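TarM (Staphylococcus aureus subsp. aureus 21178, PDB 4X7R) is a GT-B-fold protein of the glycosyl transferase group 1 family, with two parallel-sheet domains and a long antiparallel sheet inserted in the first. Local coordinates at residues Ser20-Arg25 / Ala36-Phe41; Pro232-Thr237 / Asn274-Val279; Phe300-Phe305 / Leu488-Ser493. The protein carries 1 engineered substitution. One frame throughout, in Å; residues are numbered along the deposited sequence.

Contact 1 of 3, residues Ser20-Arg25 / Ala36-Phe41; sequences SSMFNR and ADIVTF. With 3YW ((2S)-2,3-dihydroxypropyl 2-acetamido-2-deoxy-alpha-D-glucopyranoside), chain F.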
loop_
_atom_site.group_PDB
_atom_site.type_symbol
_atom_site.label_atom_id
_atom_site.label_comp_id
_atom_site.label_asym_id
_atom_site.label_seq_id
_atom_site.Cartn_x
_atom_site.Cartn_y
_atom_site.Cartn_z
ATOM N N SER A 20 -5.250 -3.495 -2.583
ATOM C CA SER A 20 -5.932 -4.370 -3.537
ATOM C C SER A 20 -7.222 -4.934 -2.854
ATOM O O SER A 20 -8.291 -4.835 -3.418
ATOM C CB SER A 20 -5.000 -5.512 -3.947
ATOM O OG SER A 20 -5.559 -6.395 -4.901
ATOM N N SER A 21 -7.131 -5.432 -1.601
ATOM C CA SER A 21 -8.315 -5.950 -0.901
ATOM C C SER A 21 -9.319 -4.855 -0.559
ATOM O O SER A 21 -10.512 -5.115 -0.566
ATOM C CB SER A 21 -7.915 -6.737 0.339
ATOM O OG SER A 21 -7.591 -5.906 1.440
ATOM N N MET A 22 -8.842 -3.622 -0.255
ATOM C CA MET A 22 -9.730 -2.505 0.036
ATOM C C MET A 22 -10.535 -2.133 -1.209
ATOM O O MET A 22 -11.736 -1.904 -1.105
ATOM C CB MET A 22 -8.931 -1.285 0.528
ATOM C CG MET A 22 -8.249 -1.509 1.852
ATOM S SD MET A 22 -7.315 -0.042 2.373
ATOM C CE MET A 22 -8.683 1.029 2.863
ATOM N N PHE A 23 -9.875 -2.091 -2.385
ATOM C CA PHE A 23 -10.509 -1.773 -3.674
ATOM C C PHE A 23 -11.592 -2.800 -4.050
ATOM O O PHE A 23 -12.666 -2.428 -4.556
ATOM C CB PHE A 23 -9.450 -1.719 -4.796
ATOM C CG PHE A 23 -8.447 -0.584 -4.763
ATOM C CD1 PHE A 23 -8.812 0.680 -4.304
ATOM C CD2 PHE A 23 -7.147 -0.766 -5.234
ATOM C CE1 PHE A 23 -7.888 1.730 -4.284
ATOM C CE2 PHE A 23 -6.227 0.286 -5.220
ATOM C CZ PHE A 23 -6.607 1.528 -4.749
ATOM N N ASN A 24 -11.291 -4.101 -3.837
ATOM C CA ASN A 24 -12.234 -5.160 -4.147
ATOM C C ASN A 24 -13.368 -5.167 -3.126
ATOM O O ASN A 24 -14.514 -5.367 -3.518
ATOM C CB ASN A 24 -11.550 -6.539 -4.238
ATOM C CG ASN A 24 -12.455 -7.559 -4.880
ATOM O OD1 ASN A 24 -13.082 -7.285 -5.897
ATOM N ND2 ASN A 24 -12.553 -8.752 -4.307
ATOM N N ARG A 25 -13.061 -4.899 -1.839
ATOM C CA ARG A 25 -14.078 -4.806 -0.782
ATOM C C ARG A 25 -15.033 -3.662 -1.082
ATOM O O ARG A 25 -16.228 -3.788 -0.854
ATOM C CB ARG A 25 -13.428 -4.585 0.597
ATOM C CG ARG A 25 -14.387 -4.941 1.750
ATOM C CD ARG A 25 -13.928 -4.498 3.118
ATOM N NE ARG A 25 -12.589 -5.002 3.438
ATOM C CZ ARG A 25 -11.645 -4.276 4.019
ATOM N NH1 ARG A 25 -11.874 -3.009 4.331
ATOM N NH2 ARG A 25 -10.454 -4.802 4.269
ATOM N N ALA A 36 -18.927 2.382 0.203
ATOM C CA ALA A 36 -17.751 2.037 0.983
ATOM C C ALA A 36 -16.577 2.766 0.382
ATOM O O ALA A 36 -16.016 2.326 -0.625
ATOM C CB ALA A 36 -17.521 0.532 0.973
ATOM N N ASP A 37 -16.218 3.909 1.000
ATOM C CA ASP A 37 -15.146 4.781 0.521
ATOM C C ASP A 37 -13.858 4.678 1.294
ATOM O O ASP A 37 -13.834 4.111 2.384
ATOM C CB ASP A 37 -15.655 6.220 0.385
ATOM C CG ASP A 37 -16.876 6.305 -0.538
ATOM O OD1 ASP A 37 -16.779 5.837 -1.702
ATOM O OD2 ASP A 37 -17.921 6.814 -0.094
ATOM N N ILE A 38 -12.760 5.175 0.701
ATOM C CA ILE A 38 -11.431 5.090 1.300
ATOM C C ILE A 38 -11.028 6.431 1.889
ATOM O O ILE A 38 -11.218 7.458 1.244
ATOM C CB ILE A 38 -10.420 4.530 0.267
ATOM C CG1 ILE A 38 -10.898 3.082 -0.225
ATOM C CG2 ILE A 38 -8.984 4.506 0.850
ATOM C CD1 ILE A 38 -10.060 2.384 -1.310
ATOM N N VAL A 39 -10.521 6.424 3.131
ATOM C CA VAL A 39 -10.019 7.633 3.820
ATOM C C VAL A 39 -8.498 7.487 3.955
ATOM O O VAL A 39 -8.038 6.492 4.515
ATOM C CB VAL A 39 -10.677 7.862 5.201
ATOM C CG1 VAL A 39 -10.195 9.180 5.828
ATOM C CG2 VAL A 39 -12.207 7.803 5.105
ATOM N N THR A 40 -7.731 8.453 3.414
ATOM C CA THR A 40 -6.267 8.497 3.494
ATOM C C THR A 40 -5.819 9.710 4.314
ATOM O O THR A 40 -6.605 10.640 4.514
ATOM C CB THR A 40 -5.605 8.399 2.122
ATOM O OG1 THR A 40 -5.946 9.554 1.341
ATOM C CG2 THR A 40 -5.956 7.103 1.395
ATOM N N PHE A 41 -4.556 9.687 4.807
ATOM C CA PHE A 41 -4.028 10.723 5.688
ATOM C C PHE A 41 -2.713 11.333 5.223
ATOM O O PHE A 41 -2.248 12.276 5.837
ATOM C CB PHE A 41 -3.922 10.180 7.147
ATOM C CG PHE A 41 -5.227 9.599 7.663
ATOM C CD1 PHE A 41 -6.231 10.427 8.155
ATOM C CD2 PHE A 41 -5.448 8.218 7.651
ATOM C CE1 PHE A 41 -7.449 9.893 8.609
ATOM C CE2 PHE A 41 -6.663 7.686 8.092
ATOM C CZ PHE A 41 -7.663 8.527 8.563
HETATM O O3A 3YW F . 1.505 -4.344 6.076
HETATM C C4A 3YW F . -0.729 -5.865 3.481
HETATM C C5A 3YW F . 0.529 -5.583 4.265
HETATM O O5 3YW F . -2.918 -8.011 3.219
HETATM C C6A 3YW F . 0.282 -4.646 5.422
HETATM C C5 3YW F . -3.365 -8.892 2.180
HETATM C C6 3YW F . -4.811 -8.545 1.916
HETATM C C4 3YW F . -3.125 -10.332 2.627
HETATM O O6 3YW F . -5.614 -8.695 3.078
HETATM C C3 3YW F . -1.620 -10.557 2.727
HETATM O O4 3YW F . -3.664 -11.239 1.671
HETATM O O3 3YW F . -1.313 -11.880 3.168
HETATM O O7 3YW F . 1.016 -10.377 5.400
HETATM C C7 3YW F . 1.359 -9.993 4.286
HETATM C C8 3YW F . 2.786 -10.050 3.830
HETATM N N2 3YW F . 0.484 -9.508 3.404
HETATM C C2 3YW F . -0.954 -9.513 3.624
HETATM C C1 3YW F . -1.529 -8.088 3.528
HETATM O O1 3YW F . -0.741 -7.149 2.853
HETATM O O2 3YW F . 1.503 -5.021 3.387
#
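Ile38, on strand 36-40, meets two successive residues of helix 17-31, Met22 and Phe23, with a different methyl group for each. Its CD1 sits 3.7 Å from Phe23 CD1 and equally 3.7 Å from Phe23 CE1, so the methyl straddles one bond of the ring. It approaches obliquely, with the two side chains running at about a right angle. The reach comes from the extended CG1 branch of Ile38 (chi2 177°), which carries CD1 away from the strand and toward the helix. The shorter branch meets the neighbouring residue: Ile38 CG2 lies 4.0 Å from Met22 CE. Met22 is extended as far as its sulfur and then bends at the last torsion (chi3 74°), which turns the terminal methyl to the isoleucine.

Phe23 has its CB directed away from the strand, but the ring returns toward Ile38 and presents CD1 and CE1 to it. The CA atoms of Met22 and Ile38 remain 7.9 Å apart, a gap spanned by the side chains of Met22, Phe23 and Ile38. On the other side of the strand, Val39 packs against helix 203-214.

Helix and strand belong to the beta-alpha-beta unit of strand 3-7, helix 17-31 and strand 36-40. Ser20 OG is hydrogen-bonded to uridine-5'-diphosphate, while Ser21 OG bonds to Met18 O and stands 3.8 Å from O6 of 3YW, a van der Waals distance. Arg25 forms a salt bridge with Asp226.

Both measured contacts are between apolar atoms and all three residues are buried. Dispersion and exclusion of water therefore hold this turn of the helix to the sheet, while of the two serines before Met22, Ser20 bonds a ligand through its hydroxyl and Ser21 merely packs on 3YW.

Contact 2 of 3, residues Pro232-Thr237 / Asn274-Val279; sequences PKMFNT and NKINGV. With SUS (2-deoxy-3,6-di-O-sulfo-2-(sulfoamino)-alpha-D-glucopyranose), chain C.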
loop_
_atom_site.group_PDB
_atom_site.type_symbol
_atom_site.label_atom_id
_atom_site.label_comp_id
_atom_site.label_asym_id
_atom_site.label_seq_id
_atom_site.Cartn_x
_atom_site.Cartn_y
_atom_site.Cartn_z
ATOM N N PRO A 232 -4.995 4.339 15.793
ATOM C CA PRO A 232 -5.290 5.431 16.759
ATOM C C PRO A 232 -6.164 6.564 16.223
ATOM O O PRO A 232 -6.925 7.121 16.997
ATOM C CB PRO A 232 -3.901 5.949 17.168
ATOM C CG PRO A 232 -2.966 4.770 16.901
ATOM C CD PRO A 232 -3.527 4.153 15.643
ATOM N N LYS A 233 -6.104 6.878 14.917
ATOM C CA LYS A 233 -6.975 7.924 14.329
ATOM C C LYS A 233 -8.431 7.577 14.492
ATOM O O LYS A 233 -9.202 8.435 14.935
ATOM C CB LYS A 233 -6.638 8.210 12.866
ATOM C CG LYS A 233 -5.208 8.693 12.697
ATOM C CD LYS A 233 -4.793 8.670 11.267
ATOM C CE LYS A 233 -3.462 9.344 11.105
ATOM N NZ LYS A 233 -2.354 8.362 11.103
ATOM N N MET A 234 -8.801 6.300 14.194
ATOM C CA MET A 234 -10.170 5.822 14.340
ATOM C C MET A 234 -10.493 5.650 15.826
ATOM O O MET A 234 -11.551 6.090 16.277
ATOM C CB MET A 234 -10.381 4.470 13.601
ATOM C CG MET A 234 -11.808 3.877 13.771
ATOM S SD MET A 234 -11.984 2.194 13.144
ATOM C CE MET A 234 -10.987 1.266 14.338
ATOM N N PHE A 235 -9.617 4.952 16.557
ATOM C CA PHE A 235 -9.813 4.652 17.972
ATOM C C PHE A 235 -10.092 5.900 18.847
ATOM O O PHE A 235 -11.010 5.869 19.658
ATOM C CB PHE A 235 -8.635 3.829 18.530
ATOM C CG PHE A 235 -8.914 3.204 19.884
ATOM C CD1 PHE A 235 -9.929 2.259 20.042
ATOM C CD2 PHE A 235 -8.156 3.547 20.996
ATOM C CE1 PHE A 235 -10.196 1.690 21.294
ATOM C CE2 PHE A 235 -8.405 2.953 22.245
ATOM C CZ PHE A 235 -9.423 2.029 22.383
ATOM N N ASN A 236 -9.320 6.980 18.664
ATOM C CA ASN A 236 -9.441 8.212 19.461
ATOM C C ASN A 236 -10.635 9.132 19.125
ATOM O O ASN A 236 -10.827 10.123 19.834
ATOM C CB ASN A 236 -8.136 9.007 19.413
ATOM C CG ASN A 236 -6.932 8.291 19.975
ATOM O OD1 ASN A 236 -7.027 7.312 20.702
ATOM N ND2 ASN A 236 -5.757 8.769 19.646
ATOM N N THR A 237 -11.415 8.857 18.052
ATOM C CA THR A 237 -12.560 9.748 17.751
ATOM C C THR A 237 -13.608 9.680 18.877
ATOM O O THR A 237 -13.682 8.681 19.590
ATOM C CB THR A 237 -13.211 9.500 16.379
ATOM O OG1 THR A 237 -14.039 8.350 16.456
ATOM C CG2 THR A 237 -12.234 9.402 15.237
ATOM N N ASN A 274 -11.989 -5.488 22.405
ATOM C CA ASN A 274 -13.187 -5.441 23.241
ATOM C C ASN A 274 -13.773 -4.046 23.406
ATOM O O ASN A 274 -14.910 -3.926 23.840
ATOM C CB ASN A 274 -12.938 -6.109 24.590
ATOM C CG ASN A 274 -12.849 -7.610 24.515
ATOM O OD1 ASN A 274 -12.933 -8.223 23.447
ATOM N ND2 ASN A 274 -12.679 -8.238 25.656
ATOM N N LYS A 275 -13.019 -3.007 23.039
ATOM C CA LYS A 275 -13.454 -1.612 23.161
ATOM C C LYS A 275 -14.064 -1.068 21.859
ATOM O O LYS A 275 -14.528 0.062 21.856
ATOM C CB LYS A 275 -12.295 -0.723 23.649
ATOM C CG LYS A 275 -11.796 -1.097 25.045
ATOM C CD LYS A 275 -10.790 -0.091 25.574
ATOM C CE LYS A 275 -10.199 -0.520 26.896
ATOM N NZ LYS A 275 -9.224 -1.643 26.735
ATOM N N ILE A 276 -14.078 -1.867 20.760
ATOM C CA ILE A 276 -14.637 -1.466 19.456
ATOM C C ILE A 276 -15.650 -2.523 18.990
ATOM O O ILE A 276 -15.939 -3.465 19.741
ATOM C CB ILE A 276 -13.540 -1.118 18.387
ATOM C CG1 ILE A 276 -12.601 -2.313 18.086
ATOM C CG2 ILE A 276 -12.744 0.159 18.791
ATOM C CD1 ILE A 276 -11.754 -2.189 16.839
ATOM N N ASN A 277 -16.187 -2.395 17.766
ATOM C CA ASN A 277 -17.160 -3.392 17.330
ATOM C C ASN A 277 -16.531 -4.733 16.950
ATOM O O ASN A 277 -17.192 -5.765 17.047
ATOM C CB ASN A 277 -18.100 -2.840 16.263
ATOM C CG ASN A 277 -18.843 -1.624 16.712
ATOM O OD1 ASN A 277 -18.274 -0.542 16.821
ATOM N ND2 ASN A 277 -20.133 -1.784 16.964
ATOM N N GLY A 278 -15.244 -4.732 16.612
ATOM C CA GLY A 278 -14.576 -5.966 16.263
ATOM C C GLY A 278 -13.249 -5.823 15.562
ATOM O O GLY A 278 -12.981 -4.833 14.877
ATOM N N VAL A 279 -12.408 -6.839 15.745
ATOM C CA VAL A 279 -11.116 -6.932 15.080
ATOM C C VAL A 279 -11.217 -8.149 14.162
ATOM O O VAL A 279 -11.543 -9.259 14.606
ATOM C CB VAL A 279 -9.946 -6.959 16.083
ATOM C CG1 VAL A 279 -8.632 -7.376 15.407
ATOM C CG2 VAL A 279 -9.801 -5.584 16.755
HETATM N N2 SUS C . 1.035 8.300 9.613
HETATM C C1 SUS C . 3.454 8.338 9.154
HETATM S S1 SUS C . 0.195 9.594 8.759
HETATM C C2 SUS C . 2.107 7.763 8.755
HETATM S S2 SUS C . 6.168 5.895 4.952
HETATM C C3 SUS C . 2.152 6.220 8.812
HETATM O O3 SUS C . 0.914 5.656 8.334
HETATM S S3 SUS C . 0.025 4.898 9.318
HETATM C C4 SUS C . 3.334 5.633 8.029
HETATM O O4 SUS C . 3.373 4.262 8.377
HETATM C C5 SUS C . 4.668 6.358 8.426
HETATM O O5 SUS C . 4.495 7.801 8.296
HETATM C C6 SUS C . 5.845 6.041 7.507
HETATM O O6 SUS C . 5.465 6.414 6.194
HETATM O O1S SUS C . -0.561 8.999 7.574
HETATM O O2S SUS C . -0.746 10.235 9.768
HETATM O O3S SUS C . 1.194 10.628 8.242
HETATM O O4S SUS C . 5.334 6.304 3.733
HETATM O O5S SUS C . 7.568 6.510 4.889
HETATM O O6S SUS C . 6.270 4.367 5.004
HETATM O O7S SUS C . 0.867 3.785 9.910
HETATM O O8S SUS C . -1.190 4.290 8.617
HETATM O O9S SUS C . -0.447 5.828 10.430
#
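Lys233 NZ is held by two sulfated sugars: it donates a 2.8 Å hydrogen bond to O2S of SUS and forms a salt bridge with IDS. A second sulfate oxygen, O9S of SUS, lies 3.2 Å from Lys233 NZ. The lysine chain is extended until its final torsion (chi4 96°), where it bends to set the ammonium among these oxygens.

The next two residues of helix 231-235 meet segment 274-279. Phe235 offers a ring edge: Ile276 CG2 lies 3.7 Å from Phe235 CD1, and Lys275 CB lies 4.0 Å from Phe235 CE1, both near the ring plane. The methylenes of Lys275 continue past the ring, with Lys275 CD 4.1 Å from Phe235 CZ, before the chain turns off toward its ammonium. Ile276 has CG1 between its backbone N and carbonyl carbon (chi1 60°), which leaves CG2 to face the phenylalanine and directs CD1 to Met234 CE, a looser approach of 4.3 Å. Phe231 also meets the Phe235 ring, their planes inclined by about 20°.

Near the end of the helix, Lys244 NZ bonds to Met234 O and Thr237 OG1; a positive charge there would probably suit the helix dipole.

Chemically, the short helix divides its work: one lysine supplies charge to the glycan pocket, while Met234 and Phe235 pack apolar surface, in a partly buried contact, against the approach to strand 278-281.

Contact 3 of 3, residues Phe300-Phe305 / Leu488-Ser493; sequences FTISNF and LNLFNS. With 3YW ((2S)-2,3-dihydroxypropyl 2-acetamido-2-deoxy-alpha-D-glucopyranoside), chain F.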
loop_
_atom_site.group_PDB
_atom_site.type_symbol
_atom_site.label_atom_id
_atom_site.label_comp_id
_atom_site.label_asym_id
_atom_site.label_seq_id
_atom_site.Cartn_x
_atom_site.Cartn_y
_atom_site.Cartn_z
ATOM N N PHE A 300 -12.942 -11.743 14.931
ATOM C CA PHE A 300 -13.803 -12.400 13.965
ATOM C C PHE A 300 -13.021 -12.760 12.729
ATOM O O PHE A 300 -12.137 -12.009 12.332
ATOM C CB PHE A 300 -14.996 -11.468 13.605
ATOM C CG PHE A 300 -15.795 -11.015 14.809
ATOM C CD1 PHE A 300 -16.692 -11.879 15.437
ATOM C CD2 PHE A 300 -15.628 -9.734 15.337
ATOM C CE1 PHE A 300 -17.434 -11.456 16.546
ATOM C CE2 PHE A 300 -16.371 -9.310 16.443
ATOM C CZ PHE A 300 -17.258 -10.174 17.048
ATOM N N THR A 301 -13.287 -13.940 12.161
ATOM C CA THR A 301 -12.624 -14.353 10.941
ATOM C C THR A 301 -13.494 -13.958 9.772
ATOM O O THR A 301 -14.668 -14.335 9.719
ATOM C CB THR A 301 -12.357 -15.864 10.915
ATOM O OG1 THR A 301 -11.400 -16.189 11.921
ATOM C CG2 THR A 301 -11.858 -16.342 9.541
ATOM N N ILE A 302 -12.946 -13.157 8.859
ATOM C CA ILE A 302 -13.641 -12.830 7.614
ATOM C C ILE A 302 -12.561 -12.830 6.540
ATOM O O ILE A 302 -11.683 -11.991 6.582
ATOM C CB ILE A 302 -14.481 -11.495 7.613
ATOM C CG1 ILE A 302 -15.439 -11.379 8.801
ATOM C CG2 ILE A 302 -15.246 -11.332 6.278
ATOM C CD1 ILE A 302 -16.255 -10.065 8.839
ATOM N N SER A 303 -12.624 -13.745 5.592
ATOM C CA SER A 303 -11.695 -13.821 4.455
ATOM C C SER A 303 -11.771 -12.539 3.625
ATOM O O SER A 303 -12.820 -11.892 3.587
ATOM C CB SER A 303 -12.116 -14.960 3.521
ATOM O OG SER A 303 -11.398 -14.949 2.294
ATOM N N ASN A 304 -10.696 -12.242 2.876
ATOM C CA ASN A 304 -10.752 -11.166 1.886
ATOM C C ASN A 304 -11.766 -11.626 0.849
ATOM O O ASN A 304 -11.883 -12.843 0.594
ATOM C CB ASN A 304 -9.428 -11.051 1.126
ATOM C CG ASN A 304 -8.368 -10.287 1.845
ATOM O OD1 ASN A 304 -8.613 -9.185 2.326
ATOM N ND2 ASN A 304 -7.184 -10.885 1.964
ATOM N N PHE A 305 -12.463 -10.660 0.208
ATOM C CA PHE A 305 -13.355 -10.991 -0.889
ATOM C C PHE A 305 -12.466 -11.477 -2.032
ATOM O O PHE A 305 -11.323 -11.027 -2.164
ATOM C CB PHE A 305 -14.130 -9.758 -1.351
ATOM C CG PHE A 305 -15.372 -9.416 -0.560
ATOM C CD1 PHE A 305 -16.546 -10.155 -0.717
ATOM C CD2 PHE A 305 -15.376 -8.338 0.324
ATOM C CE1 PHE A 305 -17.718 -9.795 -0.031
ATOM C CE2 PHE A 305 -16.542 -7.984 1.014
ATOM C CZ PHE A 305 -17.711 -8.707 0.816
ATOM N N LEU A 488 -22.178 -8.185 7.223
ATOM C CA LEU A 488 -23.554 -7.738 7.543
ATOM C C LEU A 488 -24.016 -8.211 8.935
ATOM O O LEU A 488 -24.665 -7.456 9.649
ATOM C CB LEU A 488 -24.564 -8.138 6.433
ATOM C CG LEU A 488 -24.437 -7.351 5.116
ATOM C CD1 LEU A 488 -25.524 -7.752 4.119
ATOM C CD2 LEU A 488 -24.584 -5.842 5.344
ATOM N N ASN A 489 -23.617 -9.422 9.329
ATOM C CA ASN A 489 -23.877 -9.993 10.651
ATOM C C ASN A 489 -23.329 -9.059 11.773
ATOM O O ASN A 489 -24.026 -8.824 12.758
ATOM C CB ASN A 489 -23.233 -11.380 10.743
ATOM C CG ASN A 489 -23.474 -12.079 12.057
ATOM O OD1 ASN A 489 -24.607 -12.207 12.520
ATOM N ND2 ASN A 489 -22.401 -12.494 12.701
ATOM N N LEU A 490 -22.118 -8.500 11.586
ATOM C CA LEU A 490 -21.481 -7.542 12.513
ATOM C C LEU A 490 -22.151 -6.174 12.472
ATOM O O LEU A 490 -22.457 -5.616 13.528
ATOM C CB LEU A 490 -19.974 -7.380 12.217
ATOM C CG LEU A 490 -19.115 -8.611 12.397
ATOM C CD1 LEU A 490 -17.661 -8.319 12.024
ATOM C CD2 LEU A 490 -19.219 -9.175 13.841
ATOM N N PHE A 491 -22.370 -5.617 11.261
ATOM C CA PHE A 491 -22.986 -4.302 11.096
ATOM C C PHE A 491 -24.414 -4.229 11.648
ATOM O O PHE A 491 -24.860 -3.140 12.005
ATOM C CB PHE A 491 -23.009 -3.865 9.611
ATOM C CG PHE A 491 -21.715 -3.846 8.820
ATOM C CD1 PHE A 491 -20.486 -3.739 9.462
ATOM C CD2 PHE A 491 -21.733 -3.910 7.428
ATOM C CE1 PHE A 491 -19.299 -3.690 8.724
ATOM C CE2 PHE A 491 -20.541 -3.857 6.694
ATOM C CZ PHE A 491 -19.341 -3.709 7.344
ATOM N N ASN A 492 -25.114 -5.370 11.728
ATOM C CA ASN A 492 -26.524 -5.469 12.182
ATOM C C ASN A 492 -26.754 -5.923 13.639
ATOM O O ASN A 492 -27.884 -5.809 14.126
ATOM C CB ASN A 492 -27.355 -6.323 11.197
ATOM C CG ASN A 492 -27.533 -5.673 9.843
ATOM O OD1 ASN A 492 -27.669 -4.457 9.713
ATOM N ND2 ASN A 492 -27.539 -6.466 8.797
ATOM N N SER A 493 -25.699 -6.411 14.337
ATOM C CA SER A 493 -25.800 -6.869 15.732
ATOM C C SER A 493 -26.094 -5.730 16.712
ATOM O O SER A 493 -26.689 -5.971 17.762
ATOM C CB SER A 493 -24.537 -7.608 16.155
ATOM O OG SER A 493 -23.445 -6.714 16.216
HETATM O O3A 3YW F . 1.505 -4.344 6.076
HETATM C C4A 3YW F . -0.729 -5.865 3.481
HETATM C C5A 3YW F . 0.529 -5.583 4.265
HETATM O O5 3YW F . -2.918 -8.011 3.219
HETATM C C6A 3YW F . 0.282 -4.646 5.422
HETATM C C5 3YW F . -3.365 -8.892 2.180
HETATM C C6 3YW F . -4.811 -8.545 1.916
HETATM C C4 3YW F . -3.125 -10.332 2.627
HETATM O O6 3YW F . -5.614 -8.695 3.078
HETATM C C3 3YW F . -1.620 -10.557 2.727
HETATM O O4 3YW F . -3.664 -11.239 1.671
HETATM O O3 3YW F . -1.313 -11.880 3.168
HETATM O O7 3YW F . 1.016 -10.377 5.400
HETATM C C7 3YW F . 1.359 -9.993 4.286
HETATM C C8 3YW F . 2.786 -10.050 3.830
HETATM N N2 3YW F . 0.484 -9.508 3.404
HETATM C C2 3YW F . -0.954 -9.513 3.624
HETATM C C1 3YW F . -1.529 -8.088 3.528
HETATM O O1 3YW F . -0.741 -7.149 2.853
HETATM O O2 3YW F . 1.503 -5.021 3.387
#
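One face of the Phe300 ring is occupied by Leu490 CD2, a CH-pi contact in which the methyl stands 3.7 Å from the ring centroid and only 4° off the ring normal. Its distances to the six ring carbons are accordingly almost equal. At the edge, Gly278 CA lies close to the ring plane, 3.8 Å from Phe300 CE2.

Leu490 divides its two methyls between two partners. While CD2 covers the aromatic face, Leu490 CD1 meets Ile302 CD1 tip to tip at 3.9 Å. Ile302 holds its CG1 branch fully extended (chi2 179°), which brings its end methyl out to the helix. Phe300 and Ile302, two residues apart, thus receive one leucine between them, and Ile280 of the adjacent strand 278-281 touches both Ile302 and Leu490. The contact is apolar throughout, and side chains span the 9.2 Å between the CA atoms of Phe300 and Leu490.

Further along the same segment the chemistry changes. Asn304 ND2 donates a weak hydrogen bond of 2.9 Å to O6 of 3YW, bent to 147° at the hydrogen, and the same hydroxyl gives a weak bond of 3.1 Å to Asn304 OD1. Both ends of one amide therefore address a single sugar oxygen. Ser303 OG donates to Asn304 O at 2.7 Å, tilted out of the carbonyl plane, and Gln405 bonds to both Ser303 OG and Asn304 N, which should help position the amide.

Helix 480-492 follows the second parallel-sheet domain in sequence, yet packs here on strand 299-301, the outermost strand of the first domain's sheet. Such a return of the C-terminal helix to the N-terminal domain is a common feature of GT-B proteins, whose ligand cleft, represented here by Asn304, lies between the two domains.

How the contacts relate
All three contacts reach the seven-stranded parallel sheet and follow one another along the chain, with centres 16 to 18 Å apart. Contact 1 lies on strand 36-40, toward one border of the sheet; contacts 2 and 3 lie toward the other, on neighbouring strands 278-281 and 299-301, which a probable hydrogen bond from Phe300 N to Val279 O (2.9 Å) connects. Contacts 1 and 2 meet where Phe41 packs on Lys233, both residues of the glycan pocket. Contacts 1 and 3 meet where Ser21 packs on Asn304, and both touch 3YW. The first Rossmann-like domain thus contributes to the glycan, 3YW and uridine-5'-diphosphate pockets, while contact 3 ties it to the C-terminal helix.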